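Local coordinates for hydrolase, putative (Plasmodium vivax, PDB 2B30), which is a putative Cof-like hydrolase of the HAD superfamily that binds calcium and may act as a magnesium-dependent phosphatase, at residues D252-M255 against L256-K260; P281-H284 against R285-A288. All coordinates share one frame; numbering follows the deposited sequence.

Contact 1. Residues D252-M255 against L256-K260; sequences DIAM and LSNFK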
loop_
_atom_site.group_PDB
_atom_site.type_symbol
_atom_site.label_atom_id
_atom_site.label_comp_id
_atom_site.label_asym_id
_atom_site.label_seq_id
_atom_site.Cartn_x
_atom_site.Cartn_y
_atom_site.Cartn_z
ATOM N N ASP A 252 -6.433 3.518 8.885
ATOM C CA ASP A 252 -6.236 2.102 9.229
ATOM C C ASP A 252 -6.539 1.161 8.052
ATOM O O ASP A 252 -6.242 -0.021 8.115
ATOM C CB ASP A 252 -7.148 1.701 10.404
ATOM C CG ASP A 252 -6.864 2.474 11.671
ATOM O OD1 ASP A 252 -5.694 2.501 12.106
ATOM O OD2 ASP A 252 -7.820 3.044 12.244
ATOM N N ILE A 253 -7.148 1.670 6.996
ATOM C CA ILE A 253 -7.715 0.805 5.955
ATOM C C ILE A 253 -6.694 -0.074 5.226
ATOM O O ILE A 253 -6.979 -1.236 4.913
ATOM C CB ILE A 253 -8.504 1.640 4.915
ATOM C CG1 ILE A 253 -9.756 2.230 5.556
ATOM C CG2 ILE A 253 -8.883 0.798 3.694
ATOM C CD1 ILE A 253 -10.236 3.416 4.810
ATOM N N ALA A 254 -5.517 0.471 4.947
ATOM C CA ALA A 254 -4.491 -0.291 4.241
ATOM C C ALA A 254 -3.957 -1.419 5.093
ATOM O O ALA A 254 -3.589 -2.448 4.552
ATOM C CB ALA A 254 -3.355 0.592 3.804
ATOM N N MET A 255 -3.896 -1.237 6.410
ATOM C CA MET A 255 -3.432 -2.315 7.271
ATOM C C MET A 255 -4.549 -3.313 7.573
ATOM O O MET A 255 -4.272 -4.478 7.841
ATOM C CB MET A 255 -2.803 -1.781 8.551
ATOM C CG MET A 255 -3.775 -1.346 9.621
ATOM S SD MET A 255 -2.824 -0.841 11.052
ATOM C CE MET A 255 -4.131 -0.389 12.197
ATOM N N LEU A 256 -5.803 -2.872 7.520
ATOM C CA LEU A 256 -6.939 -3.785 7.684
ATOM C C LEU A 256 -7.174 -4.635 6.422
ATOM O O LEU A 256 -7.589 -5.795 6.514
ATOM C CB LEU A 256 -8.203 -3.004 8.049
ATOM C CG LEU A 256 -8.137 -2.250 9.382
ATOM C CD1 LEU A 256 -9.279 -1.240 9.516
ATOM C CD2 LEU A 256 -8.133 -3.222 10.545
ATOM N N SER A 257 -6.903 -4.059 5.249
ATOM C CA SER A 257 -7.085 -4.767 3.973
ATOM C C SER A 257 -6.017 -5.820 3.712
ATOM O O SER A 257 -6.335 -6.922 3.278
ATOM C CB SER A 257 -7.091 -3.780 2.804
ATOM O OG SER A 257 -8.241 -2.955 2.839
ATOM N N ASN A 258 -4.755 -5.478 3.968
ATOM C CA ASN A 258 -3.631 -6.345 3.593
ATOM C C ASN A 258 -3.231 -7.398 4.629
ATOM O O ASN A 258 -2.335 -8.206 4.384
ATOM C CB ASN A 258 -2.417 -5.501 3.209
ATOM C CG ASN A 258 -2.691 -4.602 2.023
ATOM O OD1 ASN A 258 -3.277 -3.548 2.178
ATOM N ND2 ASN A 258 -2.270 -5.014 0.840
ATOM N N PHE A 259 -3.893 -7.406 5.777
ATOM C CA PHE A 259 -3.636 -8.426 6.770
ATOM C C PHE A 259 -4.829 -9.366 6.905
ATOM O O PHE A 259 -5.958 -9.005 6.553
ATOM C CB PHE A 259 -3.252 -7.775 8.085
ATOM C CG PHE A 259 -1.858 -7.223 8.081
ATOM C CD1 PHE A 259 -0.760 -8.079 7.969
ATOM C CD2 PHE A 259 -1.628 -5.856 8.176
ATOM C CE1 PHE A 259 0.542 -7.584 7.948
ATOM C CE2 PHE A 259 -0.328 -5.352 8.148
ATOM C CZ PHE A 259 0.756 -6.221 8.032
ATOM N N LYS A 260 -4.556 -10.587 7.370
ATOM C CA LYS A 260 -5.552 -11.656 7.405
ATOM C C LYS A 260 -6.372 -11.589 8.669
ATOM O O LYS A 260 -7.589 -11.693 8.619
ATOM C CB LYS A 260 -4.894 -13.043 7.314
ATOM C CG LYS A 260 -5.902 -14.209 7.222
ATOM C CD LYS A 260 -5.237 -15.559 7.419
ATOM C CE LYS A 260 -4.506 -16.007 6.195
ATOM N NZ LYS A 260 -3.554 -17.117 6.461
#
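With chi1 at -68°, Ser257 turns OG back beside its own backbone N, and both groups point to the carbonyl of Ile253, one turn earlier in the chain. Ser257 N gives the helical bond to Ile253 O at 2.8 Å. From the other face of the same carbonyl plane, Ser257 OG donates to Ile253 O at 3.0 Å, so one oxygen is gripped twice and the serine hydroxyl is folded onto its own helix. Leu256 has a similar first torsion, which lays CG against Asp252 O and brings CD1 to 3.7 Å from Asp252 CB. Leu256 N bonds to Asp252 O at 2.9 Å. Farther on, Asn258 N bonds to Ala254 O at 3.3 Å. Phe259 brings its ring back to the last turn: CD2 meets Met255 O at the ring edge, in the ring plane, and lies 4.3 Å from Met255 CB. Asp252, a known calcium-site residue that does not coordinate the ion here, turns its carboxylate away from the helix, to Lys225 and to the backbone N-H groups of Asp248 and Ala249, beside the site of Asp33, Asp35 and Asp248. Helix 253-257 is the crossover between parallel strands 243-247 and 261-264; Met255 and Phe259 pack on Val245 and on Ile229 of helix 225-235, while Ile253 and Leu256 face helix 270-275.

Contact 2. Residues P281-H284 against R285-A288; sequences PVSH and REGA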
loop_
_atom_site.group_PDB
_atom_site.type_symbol
_atom_site.label_atom_id
_atom_site.label_comp_id
_atom_site.label_asym_id
_atom_site.label_seq_id
_atom_site.Cartn_x
_atom_site.Cartn_y
_atom_site.Cartn_z
ATOM N N PRO A 281 -17.972 -7.432 17.828
ATOM C CA PRO A 281 -19.299 -7.150 18.364
ATOM C C PRO A 281 -19.271 -6.103 19.474
ATOM O O PRO A 281 -20.319 -5.731 19.995
ATOM C CB PRO A 281 -19.723 -8.501 18.934
ATOM C CG PRO A 281 -18.464 -9.122 19.368
ATOM C CD PRO A 281 -17.438 -8.707 18.345
ATOM N N VAL A 282 -18.083 -5.628 19.827
ATOM C CA VAL A 282 -17.925 -4.756 20.969
ATOM C C VAL A 282 -17.177 -3.490 20.522
ATOM O O VAL A 282 -16.391 -3.526 19.574
ATOM C CB VAL A 282 -17.222 -5.550 22.109
ATOM C CG1 VAL A 282 -15.719 -5.650 21.870
ATOM C CG2 VAL A 282 -17.514 -4.959 23.464
ATOM N N SER A 283 -17.459 -2.364 21.172
ATOM C CA SER A 283 -16.883 -1.079 20.770
ATOM C C SER A 283 -15.683 -0.713 21.645
ATOM O O SER A 283 -15.408 -1.371 22.659
ATOM C CB SER A 283 -17.942 0.022 20.822
ATOM O OG SER A 283 -18.468 0.141 22.122
ATOM N N HIS A 284 -14.964 0.330 21.243
ATOM C CA HIS A 284 -13.739 0.705 21.939
ATOM C C HIS A 284 -13.952 1.045 23.413
ATOM O O HIS A 284 -13.138 0.648 24.246
ATOM C CB HIS A 284 -12.982 1.813 21.207
ATOM C CG HIS A 284 -13.697 3.124 21.159
ATOM N ND1 HIS A 284 -15.068 3.229 21.053
ATOM C CD2 HIS A 284 -13.223 4.390 21.167
ATOM C CE1 HIS A 284 -15.407 4.504 21.015
ATOM N NE2 HIS A 284 -14.305 5.230 21.084
ATOM N N ARG A 285 -15.047 1.730 23.747
ATOM C CA ARG A 285 -15.343 2.025 25.164
ATOM C C ARG A 285 -15.813 0.785 25.938
ATOM O O ARG A 285 -15.599 0.679 27.139
ATOM C CB ARG A 285 -16.363 3.156 25.296
ATOM C CG ARG A 285 -17.790 2.770 24.967
ATOM C CD ARG A 285 -18.677 4.010 24.876
ATOM N NE ARG A 285 -18.580 4.674 23.576
ATOM C CZ ARG A 285 -19.087 4.194 22.439
ATOM N NH1 ARG A 285 -19.724 3.021 22.413
ATOM N NH2 ARG A 285 -18.950 4.890 21.309
ATOM N N GLU A 286 -16.448 -0.152 25.243
ATOM C CA GLU A 286 -16.809 -1.432 25.844
ATOM C C GLU A 286 -15.598 -2.370 25.975
ATOM O O GLU A 286 -15.760 -3.523 26.378
ATOM C CB GLU A 286 -17.893 -2.130 25.019
ATOM C CG GLU A 286 -19.219 -1.397 24.884
ATOM C CD GLU A 286 -20.183 -2.121 23.921
ATOM O OE1 GLU A 286 -20.289 -1.719 22.738
ATOM O OE2 GLU A 286 -20.828 -3.107 24.342
ATOM N N GLY A 287 -14.402 -1.902 25.604
ATOM C CA GLY A 287 -13.159 -2.663 25.809
ATOM C C GLY A 287 -12.840 -3.668 24.711
ATOM O O GLY A 287 -12.576 -4.829 24.992
ATOM N N ALA A 288 -12.825 -3.210 23.463
ATOM C CA ALA A 288 -12.684 -4.102 22.297
ATOM C C ALA A 288 -11.307 -4.725 22.127
ATOM O O ALA A 288 -11.197 -5.851 21.662
ATOM C CB ALA A 288 -13.081 -3.376 21.025
#
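Glu286 reaches back along the chain to Val282 and Ser283. Its CB sits 3.3 Å from Val282 CG2, the two side chains running past one another in opposing senses. CG, placed beside its own backbone N by chi1 of -61°, passes 3.2 Å from Ser283 OG, and from there the extended chain carries the carboxylate to the serine. OE1 takes two bonds: Ser283 OG at 2.7 Å on the anti lone pair, and Ser283 N at 3.3 Å from above the carboxylate plane. OE2 lies nearer Val282, 3.9 Å from CG2. The other methyl of Val282, CG1, packs against Ala288 CB at 3.6 Å. Next to Glu286 in the chain, Arg285 bends at chi3, and its NH2 comes to the edge of the His284 ring, in the ring plane, 3.6 Å from CE1; ring and guanidinium are 75° apart. Asn267 holds His284 N through its side-chain oxygen. Residues His284 to Gly287 form a type I beta turn with Gly287 N bonded to His284 O, and Gly287, its phi positive, is the N-cap residue of helix 288-297, so the arrangement is a turn leading from strand 278-279 into the C-terminal helix of the HAD domain.

Overall arrangement
From the N terminus, strand 29-33 lies inside the eight-stranded sheet and brings Asp33 to the calcium site. Much later, contact 1 forms within helix 253-257 and the turn after it, in the connection that joins neighbouring parallel strands 243-247 and 261-264. Helix 270-275 and edge strand 278-279 come next, and contact 2 closes the turn that joins this strand to helix 288-297. Both are local and run in series, neither nesting nor crossing. The centres of contacts 1 and 2 are 19 Å apart. Both lie near the metal, contact 1 closer: the side chain of Asp252 is about 4 Å from the calcium ion, that of His284 about 8 Å.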